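Local coordinates for Lmo0135 protein (Listeria monocytogenes EGD-e, PDB 5ISU) that probably binds peptides outside the cell as the substrate-binding component of an ABC transporter, as family 5 extracellular solute-binding proteins do, at residues I234-R239 against D296-P301; S303-E308 against N398-G403; L104-K107 against N112-N115; E308-F313 against D407-L412. All coordinates share one frame; numbering follows the deposited sequence.

Contact 1 (I234-R239 against D296-P301); sequences IQPSDR and DEYAKP
Pro236 lies over one face of the Tyr298 ring, with its CB 4.0 Å from the ring centroid and only 15° off the ring normal, which meets the geometry of a CH-pi contact. The two segments adjoin strands of one mixed beta-sheet in this periplasmic-binding-protein fold: 234-239 is the turn between strand 231-233 and helix 239-245, whereas residues 296-298 lead into strand 299-301. Both of those strands pair antiparallel with strand 462-475, and the segments bond to nearby residues along it, Ile234 to Val471 and Tyr298 to Asn469. Arg239 meets the tyrosine at its hydroxyl. Its CB, CG and CD run past that oxygen, and its NE gives Tyr298 OH a weak hydrogen bond of 3.2 Å, bent to 123° at the hydrogen. The guanidinium and ring planes are steeply inclined, which rules out a stack; the hydroxyl lies at the guanidinium edge. Arg239 starts with CG anti to the backbone N and then bends at chi2 and chi3, a course that carries its head past Tyr298 OH to the carboxylate of Glu297. There NH2 forms a salt bridge, 3.0 Å to Glu297 OE2, with a weaker second bond to Glu297 OE1. Both carboxylate oxygens thus share the single nitrogen NH2, and the two planes are 70° apart, so this is not a flat two-nitrogen, two-oxygen pair. Arg239 NH1 is engaged by Glu243 in the helix that follows, and Glu297 OE2 also bonds Thr252 OG1. Toward Arg239 NH2, Glu297 OE2 uses its syn lone pair, lying somewhat out of the guanidinium plane.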
# COMPACT_ATOMS: atom_id res chain seq x y z
N ILE A 234 12.71 6.50 -8.50
CA ILE A 234 13.02 7.86 -8.89
C ILE A 234 11.82 8.76 -8.59
O ILE A 234 10.68 8.34 -8.74
CB ILE A 234 13.28 7.93 -10.43
CG1 ILE A 234 14.34 6.91 -10.86
CG2 ILE A 234 13.69 9.33 -10.87
CD1 ILE A 234 15.66 7.03 -10.14
N GLN A 235 12.08 9.99 -8.14
CA GLN A 235 11.02 10.95 -7.92
C GLN A 235 10.70 11.57 -9.28
O GLN A 235 11.60 11.71 -10.13
CB GLN A 235 11.44 12.00 -6.90
CG GLN A 235 11.85 11.39 -5.58
CD GLN A 235 10.77 10.48 -5.02
OE1 GLN A 235 10.92 9.26 -4.98
NE2 GLN A 235 9.62 11.06 -4.70
N PRO A 236 9.42 11.91 -9.53
CA PRO A 236 9.03 12.50 -10.81
C PRO A 236 9.92 13.65 -11.31
O PRO A 236 10.28 13.68 -12.49
CB PRO A 236 7.62 13.00 -10.52
CG PRO A 236 7.08 12.05 -9.52
CD PRO A 236 8.25 11.59 -8.69
N SER A 237 10.28 14.56 -10.40
CA SER A 237 11.11 15.72 -10.72
C SER A 237 12.53 15.35 -11.15
O SER A 237 13.21 16.14 -11.80
CB SER A 237 11.14 16.71 -9.53
OG SER A 237 11.68 16.10 -8.36
N ASP A 238 12.98 14.14 -10.82
CA ASP A 238 14.32 13.70 -11.21
C ASP A 238 14.35 12.85 -12.48
O ASP A 238 15.43 12.56 -13.00
CB ASP A 238 14.98 12.92 -10.06
CG ASP A 238 15.26 13.80 -8.84
OD1 ASP A 238 15.64 14.99 -9.01
OD2 ASP A 238 15.15 13.29 -7.70
N ARG A 239 13.18 12.51 -13.03
CA ARG A 239 13.10 11.59 -14.17
C ARG A 239 13.85 12.04 -15.43
O ARG A 239 14.53 11.23 -16.04
CB ARG A 239 11.64 11.25 -14.45
CG ARG A 239 11.35 10.18 -15.49
CD ARG A 239 11.25 10.71 -16.91
NE ARG A 239 10.18 9.98 -17.61
CZ ARG A 239 10.32 8.91 -18.38
NH1 ARG A 239 11.51 8.40 -18.64
NH2 ARG A 239 9.26 8.36 -18.94
N ASP A 296 1.30 14.56 -16.76
CA ASP A 296 0.29 13.54 -16.47
C ASP A 296 0.80 12.09 -16.52
O ASP A 296 0.01 11.16 -16.39
CB ASP A 296 -0.92 13.69 -17.41
CG ASP A 296 -0.60 13.33 -18.86
OD1 ASP A 296 0.55 13.52 -19.30
OD2 ASP A 296 -1.53 12.85 -19.54
N GLU A 297 2.10 11.88 -16.73
CA GLU A 297 2.63 10.51 -16.78
C GLU A 297 2.75 9.92 -15.37
O GLU A 297 2.87 8.71 -15.23
CB GLU A 297 4.01 10.44 -17.48
CG GLU A 297 4.47 8.99 -17.75
CD GLU A 297 5.88 8.85 -18.31
OE1 GLU A 297 6.37 9.75 -19.04
OE2 GLU A 297 6.51 7.81 -18.02
N TYR A 298 2.70 10.76 -14.34
CA TYR A 298 2.92 10.32 -12.96
C TYR A 298 1.68 10.18 -12.09
O TYR A 298 1.77 9.71 -10.95
CB TYR A 298 3.93 11.26 -12.31
CG TYR A 298 5.16 11.43 -13.18
CD1 TYR A 298 6.00 10.35 -13.44
CD2 TYR A 298 5.50 12.67 -13.73
CE1 TYR A 298 7.13 10.49 -14.24
CE2 TYR A 298 6.62 12.83 -14.53
CZ TYR A 298 7.44 11.74 -14.78
OH TYR A 298 8.55 11.91 -15.58
N ALA A 299 0.53 10.58 -12.62
CA ALA A 299 -0.72 10.46 -11.91
C ALA A 299 -1.89 10.67 -12.87
O ALA A 299 -1.75 11.39 -13.85
CB ALA A 299 -0.79 11.47 -10.76
N LYS A 300 -3.00 9.99 -12.60
CA LYS A 300 -4.21 10.17 -13.38
C LYS A 300 -5.31 10.68 -12.42
O LYS A 300 -5.32 10.29 -11.25
CB LYS A 300 -4.63 8.89 -14.11
CG LYS A 300 -5.08 7.75 -13.19
CD LYS A 300 -5.34 6.44 -13.96
CE LYS A 300 -6.55 6.55 -14.87
NZ LYS A 300 -6.81 5.28 -15.60
N PRO A 301 -6.22 11.55 -12.90
CA PRO A 301 -7.29 12.08 -12.08
C PRO A 301 -8.12 11.01 -11.37
O PRO A 301 -8.55 10.06 -11.99
CB PRO A 301 -8.18 12.81 -13.10
CG PRO A 301 -7.28 13.13 -14.24
CD PRO A 301 -6.31 12.01 -14.31

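Contact 2 (S303-E308 against N398-G403); sequences SSFLTE and NGYIMG
The irregular backbone of 303-308 faces the end region of strand 395-400 without direct backbone pairing, and Phe305 and Tyr400 bridge the two. Tyr400 OH donates to Phe305 O over 2.7 Å, arriving at a C=O...donor angle of 135° and tilted 25° from the carbonyl plane. The acceptor lies at the edge of the Tyr400 ring, near its plane. The same hydroxyl lies at the edge of the Phe305 ring, 3.8 Å from Phe305 CD1, and so meets the phenylalanine rim instead of its pi face. The bond from CA to CB of Tyr400 does not face the other segment, yet the hydroxyl at the far end of the ring does reach it. In the binding-protein fold, strand 395-400 pairs antiparallel with strand 248-263, while Phe305 packs against Ile452 and Ile456 of helix 442-458; the tyrosine therefore spans from sheet to helix-covered loop. Tyr413 OH is a second hydrogen-bonding partner of Tyr400 OH. Within 303-308, Ser304 OG accepts from Leu306 N at 3.0 Å with an N-H...acceptor angle of 164°, an ST turn beside the Phe305 carbonyl. Further along, a water gives the segments a second polar connection: it donates to Thr307 OG1 over 2.7 Å and accepts from Met402 N at 2.7 Å.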
# COMPACT_ATOMS: atom_id res chain seq x y z
N SER A 303 -11.45 9.68 -8.91
CA SER A 303 -12.91 9.81 -8.89
C SER A 303 -13.42 9.18 -7.58
O SER A 303 -13.81 9.88 -6.64
CB SER A 303 -13.52 9.17 -10.15
OG SER A 303 -13.04 7.85 -10.35
N SER A 304 -13.36 7.86 -7.52
CA SER A 304 -13.75 7.12 -6.33
C SER A 304 -12.71 7.24 -5.23
O SER A 304 -11.53 7.52 -5.51
CB SER A 304 -13.90 5.66 -6.67
OG SER A 304 -14.15 4.93 -5.49
N PHE A 305 -13.12 6.99 -3.98
CA PHE A 305 -12.19 6.98 -2.85
C PHE A 305 -11.33 5.69 -2.87
O PHE A 305 -10.29 5.60 -2.21
CB PHE A 305 -12.91 7.17 -1.50
CG PHE A 305 -13.61 5.95 -1.01
CD1 PHE A 305 -12.92 4.97 -0.32
CD2 PHE A 305 -14.97 5.78 -1.24
CE1 PHE A 305 -13.57 3.83 0.14
CE2 PHE A 305 -15.62 4.64 -0.78
CZ PHE A 305 -14.92 3.67 -0.09
N LEU A 306 -11.77 4.71 -3.65
CA LEU A 306 -11.05 3.48 -3.87
C LEU A 306 -10.12 3.62 -5.07
O LEU A 306 -10.47 4.30 -6.04
CB LEU A 306 -12.04 2.40 -4.26
CG LEU A 306 -13.16 2.01 -3.32
CD1 LEU A 306 -13.94 0.92 -4.01
CD2 LEU A 306 -12.58 1.51 -2.01
N THR A 307 -8.97 2.94 -5.03
CA THR A 307 -8.05 2.88 -6.17
C THR A 307 -8.56 1.84 -7.17
O THR A 307 -9.42 1.03 -6.82
CB THR A 307 -6.60 2.56 -5.74
OG1 THR A 307 -6.59 1.45 -4.82
CG2 THR A 307 -5.98 3.79 -5.07
N GLU A 308 -8.03 1.86 -8.39
CA GLU A 308 -8.51 0.97 -9.48
C GLU A 308 -8.33 -0.53 -9.30
O GLU A 308 -9.03 -1.30 -9.93
CB GLU A 308 -7.89 1.37 -10.81
CG GLU A 308 -8.27 2.78 -11.26
CD GLU A 308 -7.82 3.09 -12.68
OE1 GLU A 308 -7.12 2.26 -13.33
OE2 GLU A 308 -8.18 4.18 -13.16
N ASN A 398 -3.19 13.85 2.27
CA ASN A 398 -2.75 12.52 2.65
C ASN A 398 -2.79 11.58 1.46
O ASN A 398 -3.12 11.97 0.33
CB ASN A 398 -3.66 12.00 3.77
CG ASN A 398 -2.92 11.19 4.82
OD1 ASN A 398 -1.87 10.58 4.56
ND2 ASN A 398 -3.46 11.21 6.02
N GLY A 399 -2.44 10.32 1.72
CA GLY A 399 -2.47 9.30 0.69
C GLY A 399 -2.50 7.93 1.27
O GLY A 399 -2.18 7.75 2.43
N TYR A 400 -2.95 6.96 0.49
CA TYR A 400 -2.94 5.57 0.93
C TYR A 400 -2.88 4.55 -0.19
O TYR A 400 -3.26 4.82 -1.32
CB TYR A 400 -4.14 5.24 1.84
CG TYR A 400 -5.56 5.58 1.33
CD1 TYR A 400 -6.09 5.04 0.15
CD2 TYR A 400 -6.40 6.36 2.10
CE1 TYR A 400 -7.39 5.35 -0.27
CE2 TYR A 400 -7.69 6.65 1.70
CZ TYR A 400 -8.19 6.14 0.53
OH TYR A 400 -9.48 6.46 0.19
N ILE A 401 -2.37 3.38 0.17
CA ILE A 401 -2.27 2.21 -0.69
C ILE A 401 -2.96 1.13 0.16
O ILE A 401 -2.35 0.56 1.07
CB ILE A 401 -0.80 1.86 -0.95
CG1 ILE A 401 -0.06 3.06 -1.57
CG2 ILE A 401 -0.70 0.62 -1.83
CD1 ILE A 401 1.45 2.90 -1.60
N MET A 402 -4.23 0.83 -0.14
CA MET A 402 -5.01 -0.07 0.73
C MET A 402 -5.24 -1.54 0.38
O MET A 402 -5.78 -2.28 1.22
CB MET A 402 -6.38 0.55 0.98
CG MET A 402 -6.34 1.83 1.76
SD MET A 402 -5.46 1.68 3.31
CE MET A 402 -6.45 0.49 4.22
N GLY A 403 -4.86 -1.98 -0.81
CA GLY A 403 -5.12 -3.39 -1.14
C GLY A 403 -6.32 -3.59 -2.08
O GLY A 403 -7.00 -2.62 -2.47
O HOH W 1 -5.38 1.81 -2.40

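Contact 3 (L104-K107 against N112-N115); sequences LDTK and NRGN
Arg113 reaches back to the end of helix 93-104, where its NE donates a hydrogen bond to Leu104 O. The bond measures 2.9 Å and is nearly straight, 166° at the hydrogen. Leu104 O lies only 6° out of the guanidinium plane, although the donor itself is tilted well away from the plane of the carbonyl. An extended chain makes this reach possible: Arg113 CG is anti to the backbone N (chi1 -176°), and the remaining torsions as far as NE stay near 180°.

Van der Waals packing supplies the other component. The methyl CG2 of Thr106 sits over one face of the guanidinium, 3.2 Å above its plane and offset toward the rim, with Arg113 NE 3.4 Å away and CZ slightly farther. The two side chains approach at a slant; the polar bond is made at the guanidinium edge and the methyl rests on the face.

Asp105 is where the chain leaves helical geometry, and both segments belong to the connection between helix 93-104 and strand 117-118. A cationic side chain here donates to a carbonyl at the helix C-terminal end, where the positive guanidinium would be expected to interact favourably with the helix dipole.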
# COMPACT_ATOMS: atom_id res chain seq x y z
N LEU A 104 -2.43 -15.37 15.32
CA LEU A 104 -3.59 -15.37 16.21
C LEU A 104 -3.21 -15.19 17.67
O LEU A 104 -3.97 -14.63 18.45
CB LEU A 104 -4.40 -16.67 16.06
CG LEU A 104 -5.26 -16.83 14.80
CD1 LEU A 104 -5.86 -18.23 14.74
CD2 LEU A 104 -6.37 -15.77 14.76
N ASP A 105 -2.02 -15.67 18.02
CA ASP A 105 -1.52 -15.61 19.39
C ASP A 105 -1.32 -14.14 19.78
O ASP A 105 -0.40 -13.48 19.30
CB ASP A 105 -0.21 -16.41 19.46
CG ASP A 105 0.23 -16.69 20.87
OD1 ASP A 105 -0.52 -16.38 21.82
OD2 ASP A 105 1.34 -17.25 21.03
N THR A 106 -2.21 -13.65 20.65
CA THR A 106 -2.21 -12.25 21.09
C THR A 106 -0.89 -11.78 21.70
O THR A 106 -0.53 -10.61 21.51
CB THR A 106 -3.37 -11.97 22.09
OG1 THR A 106 -3.41 -13.00 23.08
CG2 THR A 106 -4.72 -11.92 21.38
N LYS A 107 -0.17 -12.65 22.42
CA LYS A 107 1.11 -12.25 23.02
C LYS A 107 2.18 -11.84 21.98
O LYS A 107 3.13 -11.13 22.32
CB LYS A 107 1.67 -13.35 23.95
CG LYS A 107 2.07 -14.65 23.26
CD LYS A 107 2.64 -15.70 24.23
CE LYS A 107 4.01 -15.31 24.77
NZ LYS A 107 4.66 -16.37 25.61
N ASN A 112 -1.38 -7.94 11.82
CA ASN A 112 -2.38 -8.52 10.90
C ASN A 112 -3.37 -9.47 11.57
O ASN A 112 -4.19 -10.11 10.89
CB ASN A 112 -1.67 -9.31 9.79
CG ASN A 112 -0.61 -8.49 9.07
OD1 ASN A 112 0.45 -9.02 8.74
ND2 ASN A 112 -0.86 -7.20 8.87
N ARG A 113 -3.33 -9.56 12.90
CA ARG A 113 -4.22 -10.45 13.63
C ARG A 113 -5.69 -10.25 13.28
O ARG A 113 -6.43 -11.23 13.16
CB ARG A 113 -4.02 -10.28 15.13
CG ARG A 113 -4.86 -11.26 15.94
CD ARG A 113 -4.61 -11.16 17.43
NE ARG A 113 -5.43 -12.15 18.11
CZ ARG A 113 -6.72 -11.99 18.42
NH1 ARG A 113 -7.37 -10.88 18.11
NH2 ARG A 113 -7.36 -12.97 19.05
N GLY A 114 -6.10 -8.99 13.09
CA GLY A 114 -7.49 -8.65 12.73
C GLY A 114 -8.06 -9.34 11.49
O GLY A 114 -9.27 -9.53 11.38
N ASN A 115 -7.19 -9.72 10.56
CA ASN A 115 -7.59 -10.40 9.32
C ASN A 115 -7.97 -11.88 9.51
O ASN A 115 -8.55 -12.50 8.61
CB ASN A 115 -6.44 -10.33 8.31
CG ASN A 115 -6.08 -8.89 7.92
OD1 ASN A 115 -6.86 -7.97 8.13
ND2 ASN A 115 -4.91 -8.71 7.32

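Contact 4 (E308-F313 against D407-L412); sequences ENTKYF and DAYKSL
Thr310 OG1 is gripped by several groups at once: Tyr409 OH lies 2.7 Å away, Gly403 O is a further hydrogen-bonding partner, and Thr307 OG1 makes a weak bond. Tyr409 OH in turn also pairs with Thr307 OG1, so three hydroxyls gather in a small buried cluster beside one backbone carbonyl. This cluster ties together two loops of the binding-protein fold, the one after strand 299-301 and the one after strand 395-400.

The two side chains approach from opposite directions. Thr310 OG1 lies at the edge of the Tyr409 ring, near its plane, while the methyl CG2 comes 3.8 Å from Tyr409 CE1, adding an apolar touch next to the polar one. Thr310 holds OG1 anti to the carbonyl carbon and CG2 anti to the backbone N (chi1 -55°), a setting that presents both branches to the tyrosine. Tyr409 CB also points toward the other segment, and the phenol end completes the approach.

Backbone structure frames the contact on each side. A type II beta turn runs from Thr310 to Phe313, closed by Phe313 N to Thr310 O at 3.1 Å, with Tyr312 at the positive phi its third position favours. Across from it, residues 407-409 form a 3-10 segment that carries Tyr409 at its end.

In the fold, Tyr409 packs on Trp433 of helix 427-438, Tyr312 lies against helix 442-458, and the loop carrying Thr310 connects strand 299-301 with helix 324-334.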
# COMPACT_ATOMS: atom_id res chain seq x y z
N GLU A 308 -8.03 1.86 -8.39
CA GLU A 308 -8.51 0.97 -9.48
C GLU A 308 -8.33 -0.53 -9.30
O GLU A 308 -9.03 -1.30 -9.93
CB GLU A 308 -7.89 1.37 -10.81
CG GLU A 308 -8.27 2.78 -11.26
CD GLU A 308 -7.82 3.09 -12.68
OE1 GLU A 308 -7.12 2.26 -13.33
OE2 GLU A 308 -8.18 4.18 -13.16
N ASN A 309 -7.34 -0.91 -8.50
CA ASN A 309 -7.06 -2.32 -8.21
C ASN A 309 -8.08 -2.95 -7.26
O ASN A 309 -8.14 -4.18 -7.15
CB ASN A 309 -5.69 -2.45 -7.51
CG ASN A 309 -5.62 -1.63 -6.21
OD1 ASN A 309 -5.70 -0.39 -6.24
ND2 ASN A 309 -5.45 -2.32 -5.07
N THR A 310 -8.84 -2.13 -6.54
CA THR A 310 -9.75 -2.65 -5.52
C THR A 310 -11.06 -3.14 -6.10
O THR A 310 -11.71 -2.39 -6.81
CB THR A 310 -10.07 -1.57 -4.47
OG1 THR A 310 -8.85 -1.05 -3.92
CG2 THR A 310 -10.94 -2.13 -3.36
N LYS A 311 -11.47 -4.35 -5.75
CA LYS A 311 -12.76 -4.87 -6.24
C LYS A 311 -13.90 -3.91 -6.04
O LYS A 311 -14.02 -3.27 -5.00
CB LYS A 311 -13.16 -6.21 -5.63
CG LYS A 311 -12.55 -7.41 -6.31
CD LYS A 311 -13.37 -8.66 -6.08
CE LYS A 311 -13.55 -9.01 -4.61
NZ LYS A 311 -14.31 -10.28 -4.51
N TYR A 312 -14.75 -3.85 -7.07
CA TYR A 312 -15.95 -3.02 -7.11
C TYR A 312 -15.66 -1.54 -7.35
O TYR A 312 -16.55 -0.69 -7.25
CB TYR A 312 -16.84 -3.28 -5.89
CG TYR A 312 -17.00 -4.78 -5.62
CD1 TYR A 312 -17.48 -5.63 -6.61
CD2 TYR A 312 -16.66 -5.33 -4.39
CE1 TYR A 312 -17.63 -6.99 -6.38
CE2 TYR A 312 -16.80 -6.69 -4.14
CZ TYR A 312 -17.28 -7.52 -5.14
OH TYR A 312 -17.41 -8.86 -4.89
N PHE A 313 -14.42 -1.22 -7.71
CA PHE A 313 -14.10 0.14 -8.06
C PHE A 313 -15.02 0.58 -9.19
O PHE A 313 -15.31 -0.21 -10.08
CB PHE A 313 -12.66 0.25 -8.56
CG PHE A 313 -12.36 1.58 -9.22
CD1 PHE A 313 -11.90 2.64 -8.48
CD2 PHE A 313 -12.54 1.75 -10.59
CE1 PHE A 313 -11.62 3.87 -9.08
CE2 PHE A 313 -12.26 2.98 -11.21
CZ PHE A 313 -11.81 4.04 -10.44
N ASP A 407 -13.04 -3.81 1.91
CA ASP A 407 -13.26 -3.92 3.37
C ASP A 407 -12.08 -3.33 4.17
O ASP A 407 -12.27 -2.80 5.26
CB ASP A 407 -13.46 -5.36 3.79
CG ASP A 407 -13.80 -5.51 5.27
OD1 ASP A 407 -14.85 -4.99 5.71
OD2 ASP A 407 -13.03 -6.18 6.00
N ALA A 408 -10.87 -3.38 3.61
CA ALA A 408 -9.71 -2.83 4.31
C ALA A 408 -9.80 -1.30 4.51
O ALA A 408 -9.15 -0.75 5.41
CB ALA A 408 -8.40 -3.20 3.58
N TYR A 409 -10.63 -0.63 3.71
CA TYR A 409 -10.79 0.81 3.79
C TYR A 409 -11.66 1.27 4.96
O TYR A 409 -11.72 2.47 5.22
CB TYR A 409 -11.40 1.36 2.50
CG TYR A 409 -10.55 1.26 1.24
CD1 TYR A 409 -10.30 0.03 0.63
CD2 TYR A 409 -10.11 2.40 0.59
CE1 TYR A 409 -9.58 -0.05 -0.55
CE2 TYR A 409 -9.39 2.33 -0.59
CZ TYR A 409 -9.14 1.11 -1.16
OH TYR A 409 -8.42 1.07 -2.34
N LYS A 410 -12.31 0.35 5.65
CA LYS A 410 -13.16 0.70 6.81
C LYS A 410 -12.52 1.60 7.86
O LYS A 410 -13.18 2.49 8.39
CB LYS A 410 -13.61 -0.56 7.56
CG LYS A 410 -14.67 -1.38 6.88
CD LYS A 410 -15.18 -2.52 7.76
CE LYS A 410 -14.07 -3.46 8.21
NZ LYS A 410 -14.64 -4.75 8.69
N SER A 411 -11.25 1.31 8.18
CA SER A 411 -10.48 2.03 9.21
C SER A 411 -10.22 3.52 8.87
O SER A 411 -9.71 4.28 9.70
CB SER A 411 -9.16 1.29 9.47
OG SER A 411 -8.37 1.19 8.28
N LEU A 412 -10.58 3.91 7.65
CA LEU A 412 -10.45 5.30 7.19
C LEU A 412 -11.81 6.00 7.11
O LEU A 412 -11.86 7.22 6.92
CB LEU A 412 -9.83 5.34 5.79
CG LEU A 412 -8.39 4.85 5.64
CD1 LEU A 412 -8.18 4.21 4.28
CD2 LEU A 412 -7.41 5.98 5.88

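In the fold
Contacts 2 and 4 are buried, contact 1 is partly buried and contact 3 lies at the surface. Contacts 2 and 4 are closely coupled: their centres are 7 Å apart, they share Glu308, and their segments alternate along the chain, so the loop after strand 299-301 meets the region after strand 395-400 twice. Tyrosine hydroxyls dominate both. Contact 1, about 17 Å from contact 2 between centres, reaches the same sheet and is joined to it by the Lys300-Glu308 salt bridge; its chemistry mixes charge with CH-pi packing. Contact 3 stays local, about 38 Å from contact 1 between centres, and uses an arginine on a helix-end carbonyl.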